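Local coordinates for protein member of DUF4221 family (Bacteroides vulgatus, PDB 3S9J) that is of unknown function but folds as a six-bladed beta-propeller of the DUF4221 family from a gut Bacteroides, at residues T319-S331 with L338-F350. Numbering follows the deposited sequence. Where two conformers were deposited one is given.
Sequences TKFPGKKYFYKMS and LYISENNLENPQF. With FMT (formic acid), chain K.
Phe321 CZ meets Ile340 CD1 at 4.2 Å, the two side chains arriving from opposite directions, so the end of strand 315-321 packs on strand 337-341 of the next four-stranded sheet. From Lys325 on, hydrogen bonds carry the contact. Asn347 ND2 gives a bond of 2.9 Å to Lys325 O, in the carbonyl plane on a lone pair and 8° out of the Asn347 amide plane; a second bond from ND2 reaches Glu342 OE1 above the carboxylate plane. With CG anti to the backbone N (chi1 -175°), Asn344 extends its amide to Tyr326 O, donating through ND2 at 2.9 Å but from 43° above that carbonyl plane; ND2 also bonds Lys300 O. The Tyr326 ring runs alongside Glu342, Tyr326 CE1 lying 3.7 Å from Glu342 OE2, with ring and carboxylate planes nearly perpendicular, while Thr358 OG1 is hydrogen-bonded to Glu342 OE2. Phe327 N donates to Ser341 O at 2.7 Å, and Phe327 CB rests 3.5 Å from Asn343 O. Beyond the type I turn at 327-330, Met330 O accepts from Ser341 N at 3.0 Å, and Ser331 pairs antiparallel with Ile340, whose CG2 lies 3.7 Å from Ser331 OG. Both ends of the Asn344 and Asn347 amides are thus used: OD1 closes an Asx turn while ND2 donates to the carbonyls of Tyr326 and Lys325, which should fix the amide rotation.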
# COMPACT_ATOMS: atom_id res chain seq x y z
N THR A 319 13.58 10.00 10.09
CA THR A 319 13.51 9.61 11.48
C THR A 319 13.51 8.09 11.60
O THR A 319 12.80 7.41 10.87
CB THR A 319 12.25 10.21 12.13
OG1 THR A 319 12.42 11.63 12.22
CG2 THR A 319 12.01 9.62 13.51
N LYS A 320 14.33 7.56 12.50
CA LYS A 320 14.47 6.11 12.69
C LYS A 320 13.52 5.68 13.82
O LYS A 320 13.29 6.42 14.77
CB LYS A 320 15.93 5.77 13.03
CG LYS A 320 16.38 4.32 12.76
CD LYS A 320 17.91 4.29 12.46
CE LYS A 320 18.65 3.14 13.12
NZ LYS A 320 18.10 1.80 12.76
N PHE A 321 12.96 4.49 13.67
CA PHE A 321 12.02 3.94 14.63
C PHE A 321 12.49 2.60 15.12
O PHE A 321 13.11 1.82 14.38
CB PHE A 321 10.64 3.76 13.98
CG PHE A 321 9.98 5.05 13.59
CD1 PHE A 321 10.32 5.69 12.41
CD2 PHE A 321 8.99 5.59 14.37
CE1 PHE A 321 9.72 6.87 12.05
CE2 PHE A 321 8.38 6.78 13.99
CZ PHE A 321 8.75 7.40 12.83
N PRO A 322 12.18 2.30 16.39
CA PRO A 322 12.56 0.99 16.93
C PRO A 322 11.69 -0.13 16.44
O PRO A 322 10.59 0.10 15.93
CB PRO A 322 12.38 1.19 18.44
CG PRO A 322 11.25 2.18 18.52
CD PRO A 322 11.48 3.13 17.38
N GLY A 323 12.17 -1.36 16.57
CA GLY A 323 11.32 -2.53 16.37
C GLY A 323 10.44 -2.78 17.60
O GLY A 323 10.58 -2.08 18.60
N LYS A 324 9.60 -3.80 17.51
CA LYS A 324 8.78 -4.32 18.62
C LYS A 324 7.81 -3.28 19.18
O LYS A 324 7.42 -3.34 20.34
CB LYS A 324 9.67 -4.92 19.73
CG LYS A 324 10.28 -6.27 19.35
CD LYS A 324 10.94 -6.94 20.52
CE LYS A 324 12.05 -6.05 21.08
NZ LYS A 324 13.23 -5.97 20.15
N LYS A 325 7.40 -2.33 18.33
CA LYS A 325 6.54 -1.24 18.80
C LYS A 325 5.45 -0.88 17.80
O LYS A 325 4.28 -0.75 18.20
CB LYS A 325 7.37 0.00 19.11
CG LYS A 325 6.55 1.12 19.77
CD LYS A 325 7.41 2.23 20.37
CE LYS A 325 6.49 3.23 21.12
NZ LYS A 325 7.24 4.37 21.66
N TYR A 326 5.81 -0.71 16.54
CA TYR A 326 4.88 -0.28 15.52
C TYR A 326 4.52 -1.39 14.55
O TYR A 326 5.30 -2.32 14.31
CB TYR A 326 5.47 0.90 14.73
CG TYR A 326 5.79 2.06 15.61
CD1 TYR A 326 4.78 2.94 16.02
CD2 TYR A 326 7.08 2.29 16.05
CE1 TYR A 326 5.07 4.00 16.86
CE2 TYR A 326 7.37 3.35 16.89
CZ TYR A 326 6.37 4.20 17.29
OH TYR A 326 6.63 5.23 18.14
N PHE A 327 3.32 -1.27 13.97
CA PHE A 327 2.88 -2.12 12.89
C PHE A 327 2.73 -1.18 11.69
O PHE A 327 1.64 -0.65 11.41
CB PHE A 327 1.57 -2.85 13.25
CG PHE A 327 1.25 -3.95 12.30
CD1 PHE A 327 1.75 -5.24 12.52
CD2 PHE A 327 0.56 -3.72 11.13
CE1 PHE A 327 1.49 -6.28 11.60
CE2 PHE A 327 0.31 -4.75 10.24
CZ PHE A 327 0.78 -6.01 10.47
N TYR A 328 3.86 -0.90 11.02
CA TYR A 328 3.88 0.17 10.02
C TYR A 328 3.14 -0.19 8.74
O TYR A 328 2.88 0.71 7.94
CB TYR A 328 5.30 0.66 9.73
CG TYR A 328 6.26 -0.39 9.22
CD1 TYR A 328 6.22 -0.79 7.88
CD2 TYR A 328 7.19 -0.98 10.05
CE1 TYR A 328 7.08 -1.77 7.39
CE2 TYR A 328 8.09 -1.94 9.56
CZ TYR A 328 8.04 -2.33 8.25
OH TYR A 328 8.87 -3.29 7.74
N LYS A 329 2.80 -1.46 8.55
CA LYS A 329 1.94 -1.86 7.46
C LYS A 329 0.46 -1.48 7.66
O LYS A 329 -0.37 -1.75 6.79
CB LYS A 329 2.11 -3.35 7.14
CG LYS A 329 3.54 -3.63 6.67
CD LYS A 329 3.71 -5.01 6.10
CE LYS A 329 5.14 -5.26 5.69
NZ LYS A 329 5.39 -6.64 5.12
N MSE A 330 0.18 -0.81 8.78
CA MSE A 330 -1.07 -0.07 8.99
C MSE A 330 -0.74 1.39 9.32
O MSE A 330 -0.61 1.77 10.50
CB MSE A 330 -1.91 -0.70 10.08
CG MSE A 330 -2.70 -1.92 9.62
SE MSE A 330 -4.12 -2.42 10.85
CE MSE A 330 -3.02 -2.96 12.37
N SER A 331 -0.52 2.17 8.27
CA SER A 331 -0.18 3.58 8.39
C SER A 331 -1.13 4.37 7.49
O SER A 331 -1.59 3.85 6.47
CB SER A 331 1.28 3.85 7.99
OG SER A 331 2.17 3.26 8.92
N LEU A 338 0.99 11.99 10.24
CA LEU A 338 1.21 10.61 9.83
C LEU A 338 0.93 9.68 10.97
O LEU A 338 1.58 9.74 12.04
CB LEU A 338 2.66 10.42 9.35
CG LEU A 338 3.12 9.00 8.99
CD1 LEU A 338 2.31 8.43 7.82
CD2 LEU A 338 4.63 8.97 8.72
N TYR A 339 -0.04 8.80 10.76
CA TYR A 339 -0.43 7.87 11.79
C TYR A 339 0.17 6.50 11.50
O TYR A 339 0.02 5.98 10.41
CB TYR A 339 -1.94 7.74 11.87
CG TYR A 339 -2.64 8.96 12.44
CD1 TYR A 339 -2.98 10.02 11.62
CD2 TYR A 339 -3.04 9.01 13.76
CE1 TYR A 339 -3.67 11.14 12.12
CE2 TYR A 339 -3.74 10.13 14.27
CZ TYR A 339 -4.04 11.19 13.43
OH TYR A 339 -4.74 12.30 13.89
N ILE A 340 0.81 5.93 12.52
CA ILE A 340 1.44 4.62 12.42
C ILE A 340 0.89 3.77 13.53
O ILE A 340 0.94 4.17 14.72
CB ILE A 340 2.98 4.69 12.49
CG1 ILE A 340 3.53 5.71 11.49
CG2 ILE A 340 3.64 3.28 12.29
CD1 ILE A 340 5.07 5.85 11.53
N SER A 341 0.39 2.59 13.18
CA SER A 341 -0.20 1.71 14.19
C SER A 341 0.82 1.22 15.17
O SER A 341 2.01 0.97 14.81
CB SER A 341 -0.88 0.51 13.53
OG SER A 341 -1.37 -0.43 14.48
N GLU A 342 0.35 1.02 16.41
CA GLU A 342 1.15 0.36 17.47
C GLU A 342 0.72 -1.08 17.73
O GLU A 342 1.05 -1.65 18.76
CB GLU A 342 1.14 1.20 18.76
CG GLU A 342 2.00 2.46 18.61
CD GLU A 342 2.54 3.03 19.92
OE1 GLU A 342 2.60 2.32 20.95
OE2 GLU A 342 2.93 4.23 19.89
N ASN A 343 -0.03 -1.68 16.81
CA ASN A 343 -0.51 -3.06 16.97
C ASN A 343 0.55 -4.09 16.52
O ASN A 343 0.27 -4.96 15.73
CB ASN A 343 -1.81 -3.28 16.23
CG ASN A 343 -2.95 -2.59 16.91
OD1 ASN A 343 -3.10 -1.39 16.77
ND2 ASN A 343 -3.76 -3.34 17.67
N ASN A 344 1.75 -3.93 17.07
CA ASN A 344 2.84 -4.91 16.97
C ASN A 344 2.72 -5.84 18.17
O ASN A 344 2.65 -5.38 19.31
CB ASN A 344 4.16 -4.14 17.00
CG ASN A 344 5.38 -5.02 16.78
OD1 ASN A 344 5.55 -6.01 17.49
ND2 ASN A 344 6.24 -4.64 15.82
N LEU A 345 2.66 -7.15 17.89
CA LEU A 345 2.47 -8.17 18.92
C LEU A 345 3.51 -8.08 20.06
O LEU A 345 3.24 -8.50 21.18
CB LEU A 345 2.54 -9.55 18.23
CG LEU A 345 2.17 -10.79 19.01
CD1 LEU A 345 0.75 -10.69 19.51
CD2 LEU A 345 2.34 -12.03 18.14
N GLU A 346 4.69 -7.52 19.77
CA GLU A 346 5.75 -7.43 20.78
C GLU A 346 5.75 -6.09 21.55
O GLU A 346 6.51 -5.90 22.48
CB GLU A 346 7.12 -7.77 20.13
CG GLU A 346 7.10 -9.17 19.48
CD GLU A 346 8.49 -9.73 19.16
OE1 GLU A 346 9.48 -9.15 19.61
OE2 GLU A 346 8.57 -10.76 18.45
N ASN A 347 4.86 -5.17 21.18
CA ASN A 347 4.65 -3.96 21.94
C ASN A 347 4.07 -4.37 23.30
O ASN A 347 3.08 -5.09 23.34
CB ASN A 347 3.66 -3.05 21.20
CG ASN A 347 3.54 -1.68 21.82
OD1 ASN A 347 3.39 -1.54 23.03
ND2 ASN A 347 3.58 -0.64 20.98
N PRO A 348 4.69 -3.92 24.42
CA PRO A 348 4.16 -4.30 25.74
C PRO A 348 2.69 -3.92 25.97
O PRO A 348 2.02 -4.55 26.78
CB PRO A 348 5.07 -3.54 26.73
CG PRO A 348 6.28 -3.15 25.96
CD PRO A 348 5.91 -3.08 24.51
N GLN A 349 2.19 -2.92 25.24
CA GLN A 349 0.81 -2.45 25.40
C GLN A 349 -0.15 -3.07 24.39
O GLN A 349 -1.34 -2.73 24.39
CB GLN A 349 0.74 -0.93 25.28
CG GLN A 349 1.52 -0.18 26.34
CD GLN A 349 0.99 -0.39 27.75
OE1 GLN A 349 -0.22 -0.47 27.95
NE2 GLN A 349 1.89 -0.48 28.72
N PHE A 350 0.34 -3.98 23.55
CA PHE A 350 -0.49 -4.63 22.54
C PHE A 350 -1.76 -5.22 23.13
O PHE A 350 -1.72 -5.97 24.10
CB PHE A 350 0.26 -5.77 21.83
CG PHE A 350 -0.57 -6.45 20.77
CD1 PHE A 350 -0.67 -5.90 19.51
CD2 PHE A 350 -1.26 -7.61 21.04
CE1 PHE A 350 -1.44 -6.49 18.55
CE2 PHE A 350 -2.05 -8.22 20.08
CZ PHE A 350 -2.15 -7.68 18.83
C FMT K . 0.93 -7.86 15.13
O1 FMT K . 2.19 -7.92 15.09
O2 FMT K . 0.18 -8.58 14.45